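Side-chain contacts in oxidoreductase (PDB 7D5M), which binds NAD+ and, as an inositol dehydrogenase homologue of the Gfo/Idh/MocA family, probably oxidises a sugar-like or polyol substrate: residues A[33-38]-A[329-334]; A[146-151]-A[325-330]; A[153-158]-A[310-315]; A[282-285]-A[291-294]. All coordinates share one frame; numbering follows the deposited sequence.

Contact 1 of 4, residues A[33-38]-A[329-334]. With NAD (nicotinamide-adenine-dinucleotide), chain B.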
# COMPACT_ATOMS: atom_id res chain seq x y z
N ALA A 33 -15.04 -22.90 -17.98
CA ALA A 33 -15.24 -23.84 -19.11
C ALA A 33 -16.40 -23.39 -20.01
O ALA A 33 -16.28 -23.46 -21.26
CB ALA A 33 -15.46 -25.23 -18.57
N LEU A 34 -17.49 -22.89 -19.42
CA LEU A 34 -18.73 -22.57 -20.17
C LEU A 34 -18.59 -21.21 -20.85
O LEU A 34 -19.33 -20.93 -21.80
CB LEU A 34 -19.91 -22.63 -19.21
CG LEU A 34 -20.16 -24.00 -18.57
CD1 LEU A 34 -21.29 -23.90 -17.57
CD2 LEU A 34 -20.47 -25.05 -19.62
N ARG A 35 -17.64 -20.41 -20.40
CA ARG A 35 -17.44 -19.03 -20.90
C ARG A 35 -17.02 -19.07 -22.37
O ARG A 35 -16.22 -19.96 -22.76
CB ARG A 35 -16.40 -18.31 -20.05
CG ARG A 35 -16.46 -16.80 -20.20
CD ARG A 35 -15.43 -16.20 -19.28
NE ARG A 35 -15.60 -14.77 -19.09
CZ ARG A 35 -14.94 -14.06 -18.19
NH1 ARG A 35 -14.00 -14.63 -17.45
NH2 ARG A 35 -15.15 -12.76 -18.09
N ASP A 36 -17.57 -18.15 -23.18
CA ASP A 36 -17.08 -17.88 -24.56
C ASP A 36 -17.20 -19.13 -25.44
O ASP A 36 -16.36 -19.30 -26.34
CB ASP A 36 -15.64 -17.39 -24.56
CG ASP A 36 -15.39 -16.21 -23.64
OD1 ASP A 36 -16.33 -15.42 -23.45
OD2 ASP A 36 -14.25 -16.09 -23.13
N GLN A 37 -18.19 -19.98 -25.18
CA GLN A 37 -18.53 -21.11 -26.08
C GLN A 37 -17.38 -22.12 -26.12
O GLN A 37 -17.21 -22.77 -27.18
CB GLN A 37 -18.83 -20.60 -27.49
CG GLN A 37 -19.77 -19.39 -27.56
CD GLN A 37 -20.01 -18.93 -28.98
OE1 GLN A 37 -20.76 -19.55 -29.72
NE2 GLN A 37 -19.35 -17.85 -29.37
N SER A 38 -16.59 -22.29 -25.04
CA SER A 38 -15.43 -23.22 -25.04
C SER A 38 -15.90 -24.67 -24.87
O SER A 38 -15.53 -25.54 -25.70
CB SER A 38 -14.42 -22.86 -23.97
OG SER A 38 -13.73 -21.66 -24.32
N LEU A 329 -9.53 -13.93 -10.59
CA LEU A 329 -9.08 -15.32 -10.81
C LEU A 329 -10.01 -16.03 -11.80
O LEU A 329 -9.55 -16.97 -12.46
CB LEU A 329 -9.01 -16.04 -9.46
CG LEU A 329 -8.48 -17.47 -9.50
CD1 LEU A 329 -7.06 -17.52 -10.03
CD2 LEU A 329 -8.52 -18.09 -8.10
N PHE A 330 -11.26 -15.61 -11.95
CA PHE A 330 -12.18 -16.25 -12.93
C PHE A 330 -11.67 -16.00 -14.36
O PHE A 330 -11.78 -16.91 -15.20
CB PHE A 330 -13.63 -15.82 -12.73
CG PHE A 330 -14.26 -16.45 -11.52
CD1 PHE A 330 -14.89 -17.68 -11.59
CD2 PHE A 330 -14.18 -15.82 -10.28
CE1 PHE A 330 -15.46 -18.26 -10.47
CE2 PHE A 330 -14.74 -16.41 -9.15
CZ PHE A 330 -15.37 -17.63 -9.25
N GLU A 331 -11.10 -14.83 -14.61
CA GLU A 331 -10.52 -14.51 -15.94
C GLU A 331 -9.30 -15.41 -16.17
O GLU A 331 -9.17 -15.98 -17.26
CB GLU A 331 -10.16 -13.03 -16.06
CG GLU A 331 -11.37 -12.17 -16.35
CD GLU A 331 -12.42 -12.15 -15.25
OE1 GLU A 331 -13.55 -12.68 -15.50
OE2 GLU A 331 -12.12 -11.64 -14.16
N ALA A 332 -8.42 -15.51 -15.18
CA ALA A 332 -7.22 -16.38 -15.24
C ALA A 332 -7.67 -17.81 -15.61
O ALA A 332 -7.10 -18.42 -16.54
CB ALA A 332 -6.48 -16.35 -13.93
N TRP A 333 -8.67 -18.34 -14.91
CA TRP A 333 -9.14 -19.72 -15.19
C TRP A 333 -9.77 -19.81 -16.58
O TRP A 333 -9.59 -20.85 -17.24
CB TRP A 333 -10.12 -20.19 -14.13
CG TRP A 333 -9.47 -20.73 -12.90
CD1 TRP A 333 -8.64 -20.09 -12.03
CD2 TRP A 333 -9.64 -22.06 -12.40
NE1 TRP A 333 -8.27 -20.94 -11.02
CE2 TRP A 333 -8.88 -22.16 -11.22
CE3 TRP A 333 -10.35 -23.18 -12.85
CZ2 TRP A 333 -8.81 -23.34 -10.48
CZ3 TRP A 333 -10.29 -24.34 -12.11
CH2 TRP A 333 -9.51 -24.42 -10.95
N SER A 334 -10.52 -18.78 -16.98
CA SER A 334 -11.14 -18.71 -18.34
C SER A 334 -10.05 -18.71 -19.41
O SER A 334 -10.25 -19.34 -20.47
CB SER A 334 -12.04 -17.52 -18.48
OG SER A 334 -13.09 -17.57 -17.51
PA NAD B . -14.22 -30.69 -1.89
O1A NAD B . -14.13 -31.75 -0.84
O2A NAD B . -14.68 -29.31 -1.54
O5B NAD B . -15.12 -31.25 -3.10
C5B NAD B . -15.09 -32.65 -3.51
C4B NAD B . -16.26 -32.88 -4.44
O4B NAD B . -16.08 -34.12 -5.17
C3B NAD B . -17.63 -33.01 -3.76
O3B NAD B . -18.64 -32.47 -4.60
C2B NAD B . -17.76 -34.52 -3.59
O2B NAD B . -19.08 -34.99 -3.43
C1B NAD B . -17.19 -34.97 -4.94
N9A NAD B . -16.71 -36.34 -4.98
C8A NAD B . -15.89 -36.95 -4.06
N7A NAD B . -15.56 -38.17 -4.40
C5A NAD B . -16.17 -38.37 -5.62
C6A NAD B . -16.18 -39.47 -6.50
N6A NAD B . -15.51 -40.61 -6.28
N1A NAD B . -16.89 -39.35 -7.65
C2A NAD B . -17.56 -38.20 -7.87
N3A NAD B . -17.61 -37.10 -7.12
C4A NAD B . -16.89 -37.25 -6.00
O3 NAD B . -12.78 -30.52 -2.60
PN NAD B . -12.16 -29.24 -3.37
O1N NAD B . -11.55 -28.30 -2.37
O2N NAD B . -13.19 -28.70 -4.32
O5D NAD B . -10.95 -29.90 -4.19
C5D NAD B . -11.17 -30.91 -5.18
C4D NAD B . -9.89 -31.00 -5.97
O4D NAD B . -9.59 -29.69 -6.51
C3D NAD B . -8.66 -31.40 -5.14
O3D NAD B . -7.80 -32.20 -5.94
C2D NAD B . -8.03 -30.05 -4.79
O2D NAD B . -6.63 -30.14 -4.55
C1D NAD B . -8.30 -29.27 -6.08
N1N NAD B . -8.32 -27.79 -5.91
C2N NAD B . -7.56 -27.01 -6.75
C3N NAD B . -7.51 -25.62 -6.59
C7N NAD B . -6.78 -24.83 -7.65
O7N NAD B . -6.48 -25.38 -8.72
N7N NAD B . -6.51 -23.55 -7.39
C4N NAD B . -8.15 -25.04 -5.49
C5N NAD B . -8.91 -25.85 -4.64
C6N NAD B . -9.09 -27.18 -4.96
O HOH W 1 -12.55 -17.86 -22.23

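Contact 2 of 4, residues A[146-151]-A[325-330]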
# COMPACT_ATOMS: atom_id res chain seq x y z
N GLY A 146 -3.02 -18.22 -15.58
CA GLY A 146 -3.91 -17.56 -16.55
C GLY A 146 -3.86 -16.04 -16.48
O GLY A 146 -4.39 -15.39 -17.41
N HIS A 147 -3.31 -15.46 -15.41
CA HIS A 147 -3.21 -13.98 -15.27
C HIS A 147 -2.21 -13.43 -16.30
O HIS A 147 -1.06 -13.93 -16.33
CB HIS A 147 -2.87 -13.58 -13.84
CG HIS A 147 -4.05 -13.63 -12.93
ND1 HIS A 147 -4.12 -14.51 -11.86
CD2 HIS A 147 -5.20 -12.93 -12.92
CE1 HIS A 147 -5.28 -14.34 -11.25
NE2 HIS A 147 -5.95 -13.38 -11.87
N GLN A 148 -2.65 -12.45 -17.10
CA GLN A 148 -1.85 -11.84 -18.20
C GLN A 148 -0.44 -11.47 -17.72
O GLN A 148 0.51 -11.61 -18.50
CB GLN A 148 -2.53 -10.57 -18.73
CG GLN A 148 -3.79 -10.83 -19.56
CD GLN A 148 -5.06 -10.95 -18.74
OE1 GLN A 148 -5.22 -11.86 -17.93
NE2 GLN A 148 -6.01 -10.07 -19.01
N LEU A 149 -0.29 -10.96 -16.49
CA LEU A 149 1.02 -10.38 -16.10
C LEU A 149 2.04 -11.47 -15.82
O LEU A 149 3.24 -11.13 -15.75
CB LEU A 149 0.84 -9.42 -14.93
CG LEU A 149 0.18 -8.09 -15.30
CD1 LEU A 149 -0.09 -7.28 -14.05
CD2 LEU A 149 1.04 -7.30 -16.29
N ILE A 150 1.63 -12.74 -15.71
CA ILE A 150 2.60 -13.87 -15.62
C ILE A 150 3.34 -13.95 -16.97
O ILE A 150 4.58 -14.06 -16.94
CB ILE A 150 1.92 -15.20 -15.23
CG1 ILE A 150 1.12 -15.08 -13.93
CG2 ILE A 150 2.95 -16.31 -15.14
CD1 ILE A 150 1.91 -14.53 -12.75
N GLU A 151 2.62 -13.85 -18.09
CA GLU A 151 3.21 -13.82 -19.45
C GLU A 151 4.09 -12.57 -19.59
O GLU A 151 5.17 -12.68 -20.20
CB GLU A 151 2.12 -13.87 -20.51
CG GLU A 151 2.59 -13.46 -21.89
CD GLU A 151 3.67 -14.33 -22.51
OE1 GLU A 151 3.86 -15.47 -22.05
OE2 GLU A 151 4.28 -13.87 -23.48
N HIS A 325 -10.03 -1.47 -15.05
CA HIS A 325 -11.13 -2.34 -14.58
C HIS A 325 -10.50 -3.61 -14.04
O HIS A 325 -9.76 -4.27 -14.76
CB HIS A 325 -12.13 -2.67 -15.70
CG HIS A 325 -12.72 -1.50 -16.40
ND1 HIS A 325 -12.12 -0.92 -17.51
CD2 HIS A 325 -13.87 -0.83 -16.20
CE1 HIS A 325 -12.87 0.09 -17.93
NE2 HIS A 325 -13.96 0.14 -17.16
N PRO A 326 -10.75 -4.01 -12.77
CA PRO A 326 -10.07 -5.18 -12.21
C PRO A 326 -10.63 -6.50 -12.75
O PRO A 326 -11.81 -6.76 -12.60
CB PRO A 326 -10.35 -5.10 -10.70
CG PRO A 326 -11.64 -4.32 -10.62
CD PRO A 326 -11.61 -3.34 -11.78
N GLU A 327 -9.77 -7.29 -13.40
CA GLU A 327 -10.05 -8.71 -13.67
C GLU A 327 -9.67 -9.51 -12.41
O GLU A 327 -9.03 -8.95 -11.48
CB GLU A 327 -9.32 -9.17 -14.93
CG GLU A 327 -9.90 -8.54 -16.18
CD GLU A 327 -9.38 -9.09 -17.50
OE1 GLU A 327 -8.57 -10.04 -17.48
OE2 GLU A 327 -9.82 -8.57 -18.55
N GLY A 328 -10.10 -10.76 -12.35
CA GLY A 328 -9.85 -11.61 -11.17
C GLY A 328 -9.51 -13.02 -11.56
O GLY A 328 -9.23 -13.29 -12.74
N LEU A 329 -9.53 -13.93 -10.59
CA LEU A 329 -9.08 -15.32 -10.81
C LEU A 329 -10.01 -16.03 -11.80
O LEU A 329 -9.55 -16.97 -12.46
CB LEU A 329 -9.01 -16.04 -9.46
CG LEU A 329 -8.48 -17.47 -9.50
CD1 LEU A 329 -7.06 -17.52 -10.03
CD2 LEU A 329 -8.52 -18.09 -8.10
N PHE A 330 -11.26 -15.61 -11.95
CA PHE A 330 -12.18 -16.25 -12.93
C PHE A 330 -11.67 -16.00 -14.36
O PHE A 330 -11.78 -16.91 -15.20
CB PHE A 330 -13.63 -15.82 -12.73
CG PHE A 330 -14.26 -16.45 -11.52
CD1 PHE A 330 -14.89 -17.68 -11.59
CD2 PHE A 330 -14.18 -15.82 -10.28
CE1 PHE A 330 -15.46 -18.26 -10.47
CE2 PHE A 330 -14.74 -16.41 -9.15
CZ PHE A 330 -15.37 -17.63 -9.25
O HOH W 2 -6.98 -11.56 -15.92

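Contact 3 of 4, residues A[153-158]-A[310-315]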
# COMPACT_ATOMS: atom_id res chain seq x y z
N ALA A 153 5.81 -11.10 -17.20
CA ALA A 153 7.03 -11.43 -16.43
C ALA A 153 7.91 -12.39 -17.25
O ALA A 153 9.12 -12.15 -17.34
CB ALA A 153 6.65 -12.01 -15.09
N ARG A 154 7.32 -13.43 -17.83
CA ARG A 154 8.08 -14.40 -18.67
C ARG A 154 8.83 -13.63 -19.75
O ARG A 154 10.03 -13.89 -19.95
CB ARG A 154 7.15 -15.42 -19.33
CG ARG A 154 7.90 -16.45 -20.17
CD ARG A 154 7.01 -17.12 -21.19
NE ARG A 154 6.62 -16.14 -22.21
CZ ARG A 154 7.41 -15.63 -23.14
NH1 ARG A 154 8.69 -15.98 -23.24
NH2 ARG A 154 6.92 -14.75 -24.00
N ALA A 155 8.12 -12.76 -20.47
CA ALA A 155 8.65 -12.04 -21.65
C ALA A 155 9.76 -11.08 -21.20
O ALA A 155 10.77 -10.97 -21.92
CB ALA A 155 7.54 -11.31 -22.35
N MET A 156 9.58 -10.41 -20.06
CA MET A 156 10.60 -9.45 -19.56
C MET A 156 11.89 -10.21 -19.23
O MET A 156 12.98 -9.72 -19.57
CB MET A 156 10.09 -8.72 -18.31
CG MET A 156 8.98 -7.75 -18.61
SD MET A 156 8.23 -7.20 -17.07
CE MET A 156 9.50 -6.10 -16.45
N ILE A 157 11.76 -11.36 -18.59
CA ILE A 157 12.92 -12.19 -18.16
C ILE A 157 13.65 -12.66 -19.43
O ILE A 157 14.89 -12.53 -19.48
CB ILE A 157 12.46 -13.35 -17.26
CG1 ILE A 157 11.99 -12.81 -15.90
CG2 ILE A 157 13.56 -14.39 -17.09
CD1 ILE A 157 11.23 -13.80 -15.05
N ALA A 158 12.90 -13.18 -20.41
CA ALA A 158 13.46 -13.71 -21.68
C ALA A 158 14.20 -12.62 -22.46
O ALA A 158 15.19 -12.96 -23.14
CB ALA A 158 12.37 -14.34 -22.51
N TYR A 310 2.27 -0.53 -23.02
CA TYR A 310 3.71 -0.79 -22.79
C TYR A 310 3.98 -2.27 -22.50
O TYR A 310 5.16 -2.63 -22.42
CB TYR A 310 4.26 0.11 -21.68
CG TYR A 310 3.52 0.07 -20.36
CD1 TYR A 310 3.53 -1.06 -19.56
CD2 TYR A 310 2.82 1.18 -19.91
CE1 TYR A 310 2.83 -1.10 -18.36
CE2 TYR A 310 2.14 1.17 -18.70
CZ TYR A 310 2.15 0.02 -17.92
OH TYR A 310 1.49 -0.01 -16.74
N LEU A 311 2.95 -3.11 -22.33
CA LEU A 311 3.14 -4.55 -22.05
C LEU A 311 3.55 -5.27 -23.33
O LEU A 311 3.19 -4.82 -24.43
CB LEU A 311 1.85 -5.19 -21.51
CG LEU A 311 1.33 -4.64 -20.18
CD1 LEU A 311 0.00 -5.28 -19.83
CD2 LEU A 311 2.35 -4.86 -19.06
N HIS A 312 4.23 -6.40 -23.18
CA HIS A 312 4.53 -7.34 -24.28
C HIS A 312 3.22 -7.81 -24.91
O HIS A 312 2.20 -7.96 -24.23
CB HIS A 312 5.39 -8.50 -23.78
CG HIS A 312 6.82 -8.15 -23.54
ND1 HIS A 312 7.80 -8.32 -24.51
CD2 HIS A 312 7.45 -7.70 -22.43
CE1 HIS A 312 8.97 -7.96 -24.01
NE2 HIS A 312 8.78 -7.58 -22.73
N PRO A 313 3.20 -8.07 -26.24
CA PRO A 313 1.94 -8.36 -26.93
C PRO A 313 1.24 -9.63 -26.41
O PRO A 313 0.02 -9.60 -26.32
CB PRO A 313 2.35 -8.48 -28.42
CG PRO A 313 3.85 -8.74 -28.39
CD PRO A 313 4.36 -8.06 -27.14
N GLY A 314 2.00 -10.66 -26.02
CA GLY A 314 1.50 -11.89 -25.38
C GLY A 314 0.64 -11.58 -24.16
O GLY A 314 -0.32 -12.35 -23.89
N ALA A 315 0.97 -10.51 -23.43
CA ALA A 315 0.33 -10.14 -22.15
C ALA A 315 -0.97 -9.35 -22.39
O ALA A 315 -1.70 -9.14 -21.41
CB ALA A 315 1.32 -9.40 -21.27

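Contact 4 of 4, residues A[282-285]-A[291-294]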
# COMPACT_ATOMS: atom_id res chain seq x y z
N LEU A 282 11.26 -8.43 -10.37
CA LEU A 282 9.80 -8.26 -10.53
C LEU A 282 9.12 -9.04 -9.41
O LEU A 282 9.71 -10.00 -8.88
CB LEU A 282 9.33 -8.67 -11.93
CG LEU A 282 9.68 -10.06 -12.43
CD1 LEU A 282 8.75 -11.11 -11.84
CD2 LEU A 282 9.60 -10.09 -13.95
N GLU A 283 7.91 -8.63 -9.04
CA GLU A 283 7.17 -9.31 -7.96
C GLU A 283 5.67 -9.23 -8.23
O GLU A 283 5.17 -8.16 -8.56
CB GLU A 283 7.52 -8.73 -6.59
CG GLU A 283 6.86 -9.49 -5.45
CD GLU A 283 7.32 -9.09 -4.06
OE1 GLU A 283 8.44 -8.56 -3.93
OE2 GLU A 283 6.55 -9.31 -3.10
N TRP A 284 5.01 -10.36 -8.05
CA TRP A 284 3.56 -10.53 -8.32
C TRP A 284 2.91 -11.16 -7.09
O TRP A 284 3.52 -12.05 -6.50
CB TRP A 284 3.35 -11.37 -9.57
CG TRP A 284 1.92 -11.51 -10.00
CD1 TRP A 284 1.21 -10.64 -10.77
CD2 TRP A 284 1.04 -12.61 -9.71
NE1 TRP A 284 -0.06 -11.11 -10.96
CE2 TRP A 284 -0.20 -12.32 -10.34
CE3 TRP A 284 1.14 -13.79 -8.96
CZ2 TRP A 284 -1.30 -13.17 -10.25
CZ3 TRP A 284 0.05 -14.64 -8.89
CH2 TRP A 284 -1.15 -14.34 -9.54
N TRP A 285 1.70 -10.71 -6.77
CA TRP A 285 0.93 -11.10 -5.57
C TRP A 285 -0.49 -11.45 -6.03
O TRP A 285 -1.13 -10.60 -6.67
CB TRP A 285 0.96 -9.93 -4.58
CG TRP A 285 0.14 -10.11 -3.35
CD1 TRP A 285 -0.32 -11.27 -2.80
CD2 TRP A 285 -0.26 -9.05 -2.46
NE1 TRP A 285 -0.99 -11.00 -1.64
CE2 TRP A 285 -0.98 -9.66 -1.40
CE3 TRP A 285 -0.08 -7.67 -2.46
CZ2 TRP A 285 -1.53 -8.91 -0.36
CZ3 TRP A 285 -0.63 -6.94 -1.43
CH2 TRP A 285 -1.35 -7.55 -0.40
N GLN A 291 -1.50 -6.06 -11.14
CA GLN A 291 -0.27 -5.25 -11.02
C GLN A 291 0.94 -6.17 -10.96
O GLN A 291 0.83 -7.31 -10.47
CB GLN A 291 -0.32 -4.32 -9.81
CG GLN A 291 -1.33 -3.19 -9.97
CD GLN A 291 -2.74 -3.62 -9.64
OE1 GLN A 291 -2.97 -4.34 -8.66
NE2 GLN A 291 -3.70 -3.19 -10.44
N LEU A 292 2.06 -5.68 -11.48
CA LEU A 292 3.36 -6.39 -11.41
C LEU A 292 4.43 -5.36 -11.05
O LEU A 292 4.61 -4.39 -11.82
CB LEU A 292 3.63 -7.07 -12.75
CG LEU A 292 4.97 -7.80 -12.85
CD1 LEU A 292 4.96 -9.07 -12.02
CD2 LEU A 292 5.28 -8.11 -14.30
N ALA A 293 5.07 -5.53 -9.89
CA ALA A 293 6.18 -4.65 -9.44
C ALA A 293 7.37 -4.90 -10.35
O ALA A 293 7.69 -6.07 -10.61
CB ALA A 293 6.54 -4.92 -8.00
N PHE A 294 8.01 -3.84 -10.83
CA PHE A 294 9.23 -3.92 -11.67
C PHE A 294 10.23 -2.91 -11.12
O PHE A 294 9.98 -1.71 -11.19
CB PHE A 294 8.93 -3.70 -13.15
CG PHE A 294 10.15 -3.70 -14.04
CD1 PHE A 294 11.12 -4.67 -13.92
CD2 PHE A 294 10.30 -2.73 -15.02
CE1 PHE A 294 12.24 -4.66 -14.75
CE2 PHE A 294 11.41 -2.74 -15.86
CZ PHE A 294 12.38 -3.70 -15.71
O HOH W 3 0.64 -8.23 -7.96

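Contact 1 of 4, residues A[33-38]-A[329-334]
The backbone oxygen of Phe330 lies beside the guanidinium edge of Arg35, with NH1 3.9 Å from Phe330 O. That carbonyl is already taken up inside the helix, since Ser334 N and Ser334 OG both donate to it, from opposite faces of its plane. One residue on, Glu331 supplies the charge. Its chain bends at chi2 (64°), and this brings the carboxylate round to Arg35, where OE1 receives NH1 at 2.8 Å in a salt bridge. The approach is from the anti side of OE1, and the guanidinium and carboxylate planes stand 81° apart, so this is no flat two-pronged pairing; NH2 adds only a weak second bond to the same oxygen. Arg35 suits the place by its length: the chain runs extended from CG to NE and reaches from segment 33-38, in the NAD-binding Rossmann fold, to helix 329-349. Two residues after Glu331, Trp333 turns to the cofactor, its CZ2 lying 3.6 Å from NAD O7N, the carboxamide oxygen. Ser334 then completes the grip, because NH1 of Arg35 points at Ser334 OG almost straight (168°) and in the guanidinium plane, at 3.1 Å. Small and polar, this serine lets CD of Arg35 pass close by while its hydroxyl relays the bond to Phe330 O. A water 2.6 Å from Asp36 OD2 lies near Ser334 O, and Asp36 itself pairs with Arg320. The guanidinium also makes a cation-pi contact with Phe330 of the second subunit.

Contact 2 of 4, residues A[146-151]-A[325-330]
Gln148 and Glu327 meet at about a right angle, with amide and carboxylate planes turned 46° from each other. NE2 of Gln148 donates to Glu327 OE1 at 3.0 Å, nearly straight (173°) and in the plane of its own amide, yet it reaches the acceptor from above the carboxylate plane. A water 2.7 Å from Gln148 OE1 donates to that oxygen and to Glu327 OE1, so the amide is held at both ends. Glutamine fits here because it can give and accept at once: its NE2 also serves Asp319, while Glu327 OE2 takes the backbone N of Arg320. The bonds tie the start of helix 148-158 to the turn leading into helix 329-349, where Gly328 is the N-cap and Glu331, at the N3 position, bonds back to its N. His147 lies across Leu329 at about a right angle. Its CG is anti to the carbonyl carbon (chi1 -79°), which brings CE1 to 3.8 Å from Leu329 CD1, and NE2 to 3.4 Å from Gly328 O. The ring also meets that of Trp284 obliquely.

Contact 3 of 4, residues A[153-158]-A[310-315]
The methyl group of Ala155 sits on one face of the His312 imidazole. Its CB is 3.6 Å from the ring centroid, only 16° off the ring normal, which makes a CH-pi contact; the closest ring atom is His312 CG, 3.5 Å from Ala155 CB. An alanine suits this point on the helix, being small enough for the flat ring to lie close over the backbone. Beside it, Met156 CG approaches His312 CD2 at 4.1 Å, the two side chains running at a slant to one another. The methionine then bends at chi3 (74°), which turns its methyl end away from the imidazole and toward the sheet, where CE comes to 3.3 Å from Phe294 CD1. The packing of His312 on Ala155 is apolar, but the histidine is anchored at both its ends by polar bonds: its backbone N donates to Gln152 OE1, one helical turn before Met156, and its NE2 is hydrogen-bonded to Glu161 OE2 in the loop after the helix. Those two bonds fix both the position of the residue and the rotation of its ring, and the nearby carboxylate would be expected to favour a protonated imidazole. The backbone behind is braced as well, with Ala315 N bonded to His312 O at 2.9 Å, closing a tight turn through Pro313 and Gly314. In the fold, the loop between strand 301-305 and helix 329-349 is thus laid along helix 148-158, which also packs on helix 202-217, through Ala153 and Ile157, and on strand 291-296, through Met156.

Contact 4 of 4, residues A[282-285]-A[291-294]
Trp284 begins its contact at CB, which packs 3.7 Å from Leu292 CD1. With CG anti to the backbone N (chi1 -175°), the indole is carried to the face of the sheet that helix 148-158 covers and toward the neighbouring strand, so that CD1 lies 3.4 Å from Gln291 O. NE1 passes that carbonyl and donates instead to Pro289 O, in the connection between the strands. Farther along the ring, CD2 of Trp284 lies 3.7 Å from Ile150 CD1 of helix 148-158. Tryptophan suits this place because a large flat surface can fill the layer between strand and helix while its one N-H finds a carbonyl. The strands form an antiparallel beta hairpin, 280-285 with 291-296, in the large mixed sheet of the C-terminal domain. Glu283 and Ala293 form a hydrogen-bonded pair, Ala293 N reaching Glu283 O at 2.9 Å and Glu283 N reaching Ala293 O at 3.0 Å. The chains then part toward the connection, and a water bridges the gap, accepting from Trp285 N at 2.9 Å and lying 2.7 Å from Gln291 O. On the face opposite to Trp284 and Leu292, the CB atoms of Glu283 and Ala293 stand side by side; the small alanine leaves the glutamate to run extended, to a salt bridge with Arg274 on the adjoining strand. Leu282, in a non-hydrogen-bonded pair with Phe294, turns its CD1 toward Leu292 CD1 and also touches Ala153 of helix 148-158.

Overall arrangement
Along the chain the contacts are nested one inside another: contact 4, the hairpin, lies within the loop closed by contact 3, contact 3 within that of contact 2, and contacts 1 and 2 end together on the start of helix 329-349, sharing Leu329 and Phe330. Helix 148-158 serves contacts 2 and 3 and packs on the strands of contact 4; these three have centres about 12 to 14 Å apart. Contact 1 lies about 12 Å from contact 2 and 22 to 24 Å from contacts 3 and 4, reaching the Rossmann fold. The series thus leads from the C-terminal sheet through two helices to the NAD-binding domain, and contacts 1 and 2 also touch the second subunit.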